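Local coordinates for protein phosphoglycerate oxidoreductase (Rhizobium etli, PDB 4HY3) that probably reduces glyoxylate and hydroxypyruvate with an NAD(P)H cofactor, as a member of the D-isomer specific 2-hydroxyacid dehydrogenase family, at residues Y113-L116 with F117-I121; A152-A155 with F156-T160; S289-Y292 with P293-L297. One frame throughout, in Å; residues are numbered along the deposited sequence.

Interaction 1 (Y113-L116 with F117-I121); sequences YEVL and FQRGI
V115 meets R119 through both backbone and side chain across a single short helical turn. Among the backbone bonds, R119 N donates to V115 O at 3.0 Å, and Q118 N reaches E114 O at 3.1 Å. V115 O also takes a weak bond from F117 N, at 2.9 Å and an N-H...O angle of 133°, the bond of an inverse gamma turn centred on L116. G120 is the first residue past the helix to leave helical backbone angles, with positive phi, and its N-H turns back weakly to F117 O.

Helix 115-118 lies in the beta-alpha-beta crossover between strand 99-101 and its parallel neighbour 122-125. L116 and I121 cross obliquely, with CB of L116 3.8 Å from CB of I121 and CD2 of L116 3.9 Å from CG2 of I121. The same leucine also packs on L91 of helix 88-91 and on V123 of strand 122-125, which joins the turn to both neighbouring elements.

R119 runs alongside V115, the two side chains pointing the same way, and its CD lies 3.8 Å from V115 CG2. Its CG is turned anti to the carbonyl carbon (chi1 -78°), which brings the aliphatic part beside the valine, while NH2 goes on to a hydrogen bond with M94 O. I121 CG1 lies at the guanidinium edge, in its plane. The backbone O of F117 receives a weak hydrogen bond from R351 of the second subunit.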
loop_
_atom_site.group_PDB
_atom_site.type_symbol
_atom_site.label_atom_id
_atom_site.label_comp_id
_atom_site.label_asym_id
_atom_site.label_seq_id
_atom_site.Cartn_x
_atom_site.Cartn_y
_atom_site.Cartn_z
ATOM N N TYR A 113 -2.299 26.650 -32.820
ATOM C CA TYR A 113 -2.328 25.276 -32.353
ATOM C C TYR A 113 -2.718 24.286 -33.438
ATOM O O TYR A 113 -2.210 23.185 -33.450
ATOM C CB TYR A 113 -3.276 25.121 -31.177
ATOM C CG TYR A 113 -2.740 25.668 -29.891
ATOM C CD1 TYR A 113 -1.876 24.920 -29.103
ATOM C CD2 TYR A 113 -3.124 26.927 -29.437
ATOM C CE1 TYR A 113 -1.397 25.411 -27.889
ATOM C CE2 TYR A 113 -2.645 27.441 -28.235
ATOM C CZ TYR A 113 -1.778 26.682 -27.463
ATOM O OH TYR A 113 -1.315 27.180 -26.269
ATOM N N GLU A 114 -3.622 24.677 -34.340
ATOM C CA GLU A 114 -4.065 23.799 -35.423
ATOM C C GLU A 114 -2.870 23.262 -36.244
ATOM O O GLU A 114 -2.735 22.048 -36.455
ATOM C CB GLU A 114 -5.143 24.480 -36.287
ATOM C CG GLU A 114 -4.729 25.773 -36.981
ATOM C CD GLU A 114 -4.807 27.013 -36.088
ATOM O OE1 GLU A 114 -5.170 26.887 -34.889
ATOM O OE2 GLU A 114 -4.507 28.125 -36.595
ATOM N N VAL A 115 -1.970 24.155 -36.645
ATOM C CA VAL A 115 -0.768 23.751 -37.386
ATOM C C VAL A 115 0.188 22.926 -36.533
ATOM O O VAL A 115 0.812 21.987 -37.030
ATOM C CB VAL A 115 -0.087 24.958 -38.094
ATOM C CG1 VAL A 115 -0.687 26.274 -37.617
ATOM C CG2 VAL A 115 1.440 24.933 -37.970
ATOM N N LEU A 116 0.290 23.251 -35.250
ATOM C CA LEU A 116 1.015 22.371 -34.356
ATOM C C LEU A 116 -0.016 21.396 -33.985
ATOM O O LEU A 116 -0.652 21.574 -32.952
ATOM C CB LEU A 116 1.425 23.018 -33.036
ATOM C CG LEU A 116 1.880 24.432 -32.795
ATOM C CD1 LEU A 116 1.461 24.688 -31.372
ATOM C CD2 LEU A 116 3.373 24.544 -32.985
ATOM N N PHE A 117 -0.212 20.399 -34.832
ATOM C CA PHE A 117 -1.105 19.251 -34.586
ATOM C C PHE A 117 -1.067 18.551 -35.914
ATOM O O PHE A 117 -0.692 17.383 -35.986
ATOM C CB PHE A 117 -2.546 19.626 -34.203
ATOM C CG PHE A 117 -2.829 19.587 -32.721
ATOM C CD1 PHE A 117 -2.384 18.534 -31.930
ATOM C CD2 PHE A 117 -3.573 20.607 -32.112
ATOM C CE1 PHE A 117 -2.656 18.517 -30.555
ATOM C CE2 PHE A 117 -3.842 20.608 -30.741
ATOM C CZ PHE A 117 -3.384 19.563 -29.965
ATOM N N GLN A 118 -1.430 19.294 -36.958
ATOM C CA GLN A 118 -1.034 18.990 -38.319
ATOM C C GLN A 118 0.382 18.420 -38.353
ATOM O O GLN A 118 0.598 17.313 -38.841
ATOM C CB GLN A 118 -1.060 20.275 -39.148
ATOM C CG GLN A 118 -0.578 20.124 -40.588
ATOM C CD GLN A 118 -1.655 19.568 -41.492
ATOM O OE1 GLN A 118 -2.791 20.062 -41.507
ATOM N NE2 GLN A 118 -1.310 18.531 -42.248
ATOM N N ARG A 119 1.335 19.182 -37.817
ATOM C CA ARG A 119 2.759 18.844 -37.897
ATOM C C ARG A 119 3.240 17.726 -36.969
ATOM O O ARG A 119 4.273 17.090 -37.241
ATOM C CB ARG A 119 3.585 20.098 -37.690
ATOM C CG ARG A 119 3.637 20.966 -38.928
ATOM C CD ARG A 119 4.142 22.333 -38.565
ATOM N NE ARG A 119 5.541 22.566 -38.929
ATOM C CZ ARG A 119 6.578 22.448 -38.114
ATOM N NH1 ARG A 119 6.421 22.040 -36.867
ATOM N NH2 ARG A 119 7.788 22.721 -38.547
ATOM N N GLY A 120 2.478 17.495 -35.892
ATOM C CA GLY A 120 2.781 16.466 -34.875
ATOM C C GLY A 120 3.531 17.035 -33.677
ATOM O O GLY A 120 4.272 16.307 -33.006
ATOM N N ILE A 121 3.338 18.335 -33.421
ATOM C CA ILE A 121 4.152 19.076 -32.483
ATOM C C ILE A 121 3.418 19.059 -31.158
ATOM O O ILE A 121 2.338 19.637 -31.063
ATOM C CB ILE A 121 4.363 20.542 -32.934
ATOM C CG1 ILE A 121 5.013 20.625 -34.303
ATOM C CG2 ILE A 121 5.246 21.325 -31.982
ATOM C CD1 ILE A 121 6.116 19.627 -34.524
#

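Interaction 2 (A152-A155 with F156-T160)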
loop_
_atom_site.group_PDB
_atom_site.type_symbol
_atom_site.label_atom_id
_atom_site.label_comp_id
_atom_site.label_asym_id
_atom_site.label_seq_id
_atom_site.Cartn_x
_atom_site.Cartn_y
_atom_site.Cartn_z
ATOM N N ALA A 152 -5.499 25.863 19.535
ATOM C CA ALA A 152 -4.749 25.282 20.667
ATOM C C ALA A 152 -3.375 25.920 20.884
ATOM O O ALA A 152 -2.829 25.839 21.985
ATOM C CB ALA A 152 -4.613 23.764 20.538
ATOM N N ASP A 153 -2.819 26.536 19.838
ATOM C CA ASP A 153 -1.504 27.170 19.941
ATOM C C ASP A 153 -1.628 28.605 20.415
ATOM O O ASP A 153 -0.806 29.054 21.217
ATOM C CB ASP A 153 -0.739 27.131 18.614
ATOM C CG ASP A 153 0.710 27.636 18.745
ATOM O OD1 ASP A 153 1.475 27.067 19.556
ATOM O OD2 ASP A 153 1.092 28.592 18.025
ATOM N N ILE A 154 -2.636 29.320 19.904
ATOM C CA ILE A 154 -2.886 30.718 20.296
ATOM C C ILE A 154 -3.371 30.805 21.742
ATOM O O ILE A 154 -2.969 31.714 22.467
ATOM C CB ILE A 154 -3.870 31.439 19.337
ATOM C CG1 ILE A 154 -3.213 31.690 17.969
ATOM C CG2 ILE A 154 -4.349 32.762 19.928
ATOM C CD1 ILE A 154 -4.199 31.831 16.830
ATOM N N ALA A 155 -4.202 29.844 22.158
ATOM C CA ALA A 155 -4.771 29.821 23.515
ATOM C C ALA A 155 -3.671 29.660 24.561
ATOM O O ALA A 155 -3.559 30.466 25.482
ATOM C CB ALA A 155 -5.816 28.723 23.648
ATOM N N PHE A 156 -2.874 28.609 24.389
ATOM C CA PHE A 156 -1.624 28.344 25.115
ATOM C C PHE A 156 -0.646 29.530 25.000
ATOM O O PHE A 156 0.008 29.897 25.981
ATOM C CB PHE A 156 -1.022 27.076 24.477
ATOM C CG PHE A 156 0.060 26.383 25.268
ATOM C CD1 PHE A 156 -0.054 25.019 25.544
ATOM C CD2 PHE A 156 1.230 27.040 25.656
ATOM C CE1 PHE A 156 0.951 24.338 26.230
ATOM C CE2 PHE A 156 2.238 26.362 26.344
ATOM C CZ PHE A 156 2.097 25.009 26.631
ATOM N N GLN A 157 -0.566 30.133 23.812
ATOM C CA GLN A 157 0.392 31.209 23.545
ATOM C C GLN A 157 0.155 32.377 24.487
ATOM O O GLN A 157 1.084 32.836 25.158
ATOM C CB GLN A 157 0.319 31.686 22.085
ATOM C CG GLN A 157 1.664 32.045 21.476
ATOM C CD GLN A 157 1.571 33.115 20.402
ATOM O OE1 GLN A 157 0.827 32.979 19.430
ATOM N NE2 GLN A 157 2.346 34.188 20.566
ATOM N N GLU A 158 -1.099 32.831 24.533
ATOM C CA GLU A 158 -1.520 33.959 25.368
ATOM C C GLU A 158 -1.854 33.515 26.810
ATOM O O GLU A 158 -1.532 34.225 27.761
ATOM C CB GLU A 158 -2.679 34.723 24.705
ATOM C CG GLU A 158 -3.961 33.908 24.565
ATOM C CD GLU A 158 -4.899 34.411 23.482
ATOM O OE1 GLU A 158 -6.056 33.933 23.468
ATOM O OE2 GLU A 158 -4.493 35.261 22.646
ATOM N N GLY A 159 -2.489 32.352 26.960
ATOM C CA GLY A 159 -2.636 31.692 28.264
ATOM C C GLY A 159 -4.050 31.317 28.670
ATOM O O GLY A 159 -4.533 31.800 29.686
ATOM N N THR A 160 -4.715 30.457 27.892
ATOM C CA THR A 160 -6.097 30.010 28.199
ATOM C C THR A 160 -6.338 28.513 27.913
ATOM O O THR A 160 -7.258 28.146 27.181
ATOM C CB THR A 160 -7.178 30.838 27.455
ATOM O OG1 THR A 160 -7.126 30.560 26.050
ATOM C CG2 THR A 160 -7.024 32.348 27.700
#
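D153 O and I154 O accept the helical i+4 bonds of Q157 N and E158 N, whereas A155 O takes two donors, G159 N and T160 N. The bond from Q157 N to D153 O measures 2.8 Å, and that from E158 N to I154 O 3.0 Å. G159 N lies 2.6 Å from A155 O. The bond from T160 N to A155 O, at 2.7 Å, spans five residues and comes from above the carbonyl plane. One carbonyl thus holds both residues that follow the last helical turn. G159 has positive phi, a backbone state in which a side chain would press on the carbonyl of E158.

Where the chain leaves the helix, T160 folds back against it, with OG1 resting 3.3 Å from A155 CB. The E158 chain passes slantwise over I154. Its CG sits between the backbone N and the carbonyl carbon (chi1 65°), which bends the chain back over the preceding turn, with CG 3.2 Å from I154 O and OE2 3.7 Å from I154 CG2. The carboxylate therefore lies against a methyl group.

Helix 151-158 stands far from the centre of the chain, in the NAD-binding domain and after the long helix 131-147. It projects onto the third subunit, consistent with the dimerisation arm of the coenzyme domain in D-2-hydroxyacid dehydrogenases.

F156 is directed outward from the turn, with CG anti to the backbone N (chi1 -164°), and its CB lies 3.3 Å from A152 O. Its ring meets that of Y292 of the third subunit, the planes inclined at about 40°. D153 OD1 forms a salt bridge with R311 of that subunit, and I154 packs on the I154 there.

Interaction 3 (S289-Y292 with P293-L297)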
loop_
_atom_site.group_PDB
_atom_site.type_symbol
_atom_site.label_atom_id
_atom_site.label_comp_id
_atom_site.label_asym_id
_atom_site.label_seq_id
_atom_site.Cartn_x
_atom_site.Cartn_y
_atom_site.Cartn_z
ATOM N N SER A 289 -9.312 27.937 3.815
ATOM C CA SER A 289 -9.036 28.106 2.405
ATOM C C SER A 289 -7.635 28.672 2.218
ATOM O O SER A 289 -7.099 29.303 3.138
ATOM C CB SER A 289 -10.050 29.043 1.748
ATOM O OG SER A 289 -9.689 29.290 0.389
ATOM N N ASP A 290 -7.079 28.446 1.022
ATOM C CA ASP A 290 -5.827 29.055 0.581
ATOM C C ASP A 290 -6.074 30.074 -0.502
ATOM O O ASP A 290 -5.175 30.797 -0.901
ATOM C CB ASP A 290 -4.826 28.008 0.066
ATOM C CG ASP A 290 -3.415 28.582 -0.091
ATOM O OD1 ASP A 290 -2.802 29.044 0.912
ATOM O OD2 ASP A 290 -2.929 28.595 -1.231
ATOM N N VAL A 291 -7.299 30.134 -0.988
ATOM C CA VAL A 291 -7.609 31.070 -2.051
ATOM C C VAL A 291 -8.779 31.955 -1.618
ATOM O O VAL A 291 -9.569 31.572 -0.756
ATOM C CB VAL A 291 -7.836 30.322 -3.386
ATOM C CG1 VAL A 291 -9.115 29.493 -3.320
ATOM C CG2 VAL A 291 -7.835 31.283 -4.583
ATOM N N TYR A 292 -8.854 33.158 -2.174
ATOM C CA TYR A 292 -9.803 34.172 -1.704
ATOM C C TYR A 292 -10.388 34.944 -2.878
ATOM O O TYR A 292 -9.769 34.989 -3.941
ATOM C CB TYR A 292 -9.123 35.107 -0.704
ATOM C CG TYR A 292 -8.769 34.366 0.531
ATOM C CD1 TYR A 292 -9.671 34.253 1.568
ATOM C CD2 TYR A 292 -7.551 33.716 0.645
ATOM C CE1 TYR A 292 -9.361 33.525 2.707
ATOM C CE2 TYR A 292 -7.237 32.983 1.769
ATOM C CZ TYR A 292 -8.151 32.891 2.787
ATOM O OH TYR A 292 -7.843 32.174 3.895
ATOM N N PRO A 293 -11.578 35.552 -2.696
ATOM C CA PRO A 293 -12.248 36.205 -3.823
ATOM C C PRO A 293 -11.432 37.354 -4.390
ATOM O O PRO A 293 -11.595 37.695 -5.563
ATOM C CB PRO A 293 -13.551 36.725 -3.217
ATOM C CG PRO A 293 -13.253 36.897 -1.765
ATOM C CD PRO A 293 -12.259 35.821 -1.414
ATOM N N GLU A 294 -10.555 37.932 -3.572
ATOM C CA GLU A 294 -9.626 38.964 -4.035
ATOM C C GLU A 294 -8.233 38.825 -3.370
ATOM O O GLU A 294 -8.128 38.574 -2.157
ATOM C CB GLU A 294 -10.227 40.345 -3.805
ATOM C CG GLU A 294 -9.521 41.456 -4.554
ATOM C CD GLU A 294 -9.820 42.819 -3.959
ATOM O OE1 GLU A 294 -10.864 42.963 -3.277
ATOM O OE2 GLU A 294 -9.005 43.744 -4.174
ATOM N N GLU A 295 -7.172 38.971 -4.167
ATOM C CA GLU A 295 -5.822 38.684 -3.680
ATOM C C GLU A 295 -4.818 39.691 -4.149
ATOM O O GLU A 295 -4.499 39.718 -5.334
ATOM C CB GLU A 295 -5.363 37.298 -4.105
ATOM C CG GLU A 295 -6.183 36.176 -3.499
ATOM C CD GLU A 295 -5.997 34.881 -4.232
ATOM O OE1 GLU A 295 -5.358 34.912 -5.312
ATOM O OE2 GLU A 295 -6.484 33.845 -3.732
ATOM N N PRO A 296 -4.272 40.482 -3.203
ATOM C CA PRO A 296 -4.521 40.256 -1.769
ATOM C C PRO A 296 -5.856 40.831 -1.295
ATOM O O PRO A 296 -6.433 41.686 -1.958
ATOM C CB PRO A 296 -3.344 40.959 -1.091
ATOM C CG PRO A 296 -2.929 42.032 -2.055
ATOM C CD PRO A 296 -3.397 41.647 -3.439
ATOM N N LEU A 297 -6.336 40.329 -0.165
ATOM C CA LEU A 297 -7.597 40.734 0.432
ATOM C C LEU A 297 -7.408 42.087 1.127
ATOM O O LEU A 297 -6.362 42.314 1.737
ATOM C CB LEU A 297 -7.988 39.670 1.459
ATOM C CG LEU A 297 -9.448 39.280 1.725
ATOM C CD1 LEU A 297 -10.207 38.820 0.483
ATOM C CD2 LEU A 297 -9.504 38.209 2.795
#
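Y292 and L297 cross at about a right angle: leucine CD1 lies 4.0 Å from the tyrosine CB, and leucine CD2 lies 4.1 Å from tyrosine CD1. P293 CD comes to the edge of the same ring, near its plane. W163 of the third subunit packs on both Y292 and E295.

E295 reaches back along an extended chain, and its CG, anti to the carbonyl carbon (chi1 -65°), sends the carboxylate across V291. OE2 accepts a hydrogen bond from Y292 N at 2.9 Å, met on its anti side and 23° out of the carboxylate plane. Upstream, S289 OG donates to V291 O on an in-plane lone pair. With an alanine in place of E295 the acceptor is gone, which is likely to leave the N-H of Y292 without its mate and to uncover V291 CG2.

The loop follows strand 286-289 of the Rossmann-type sheet, and the sequence around E295 is consistent with the motif that carries the catalytic glutamate of D-2-hydroxyacid dehydrogenases. The bond from Y292 N probably limits rotation of the carboxylate, whose chain packs on H314.

Interactions 1, 2 and 3 follow in that order along the chain. Interaction 1 lies on helix 115-118, beside the mixed sheet and just before its strand 122-125. The other two lie within the NAD-binding domain, on the projecting helix 151-158 and in the loop after strand 286-289. Centres of interactions 1 and 2 are 60 Å apart, on opposite sides of the chain's centre; the centre of interaction 3 lies 38 Å from that of the first and 26 Å from that of the second. None touch within one chain, yet 152-160 and 289-297 meet across the interface with the third subunit. The projecting helix thus packs against a neighbour's loop after strand 286-289.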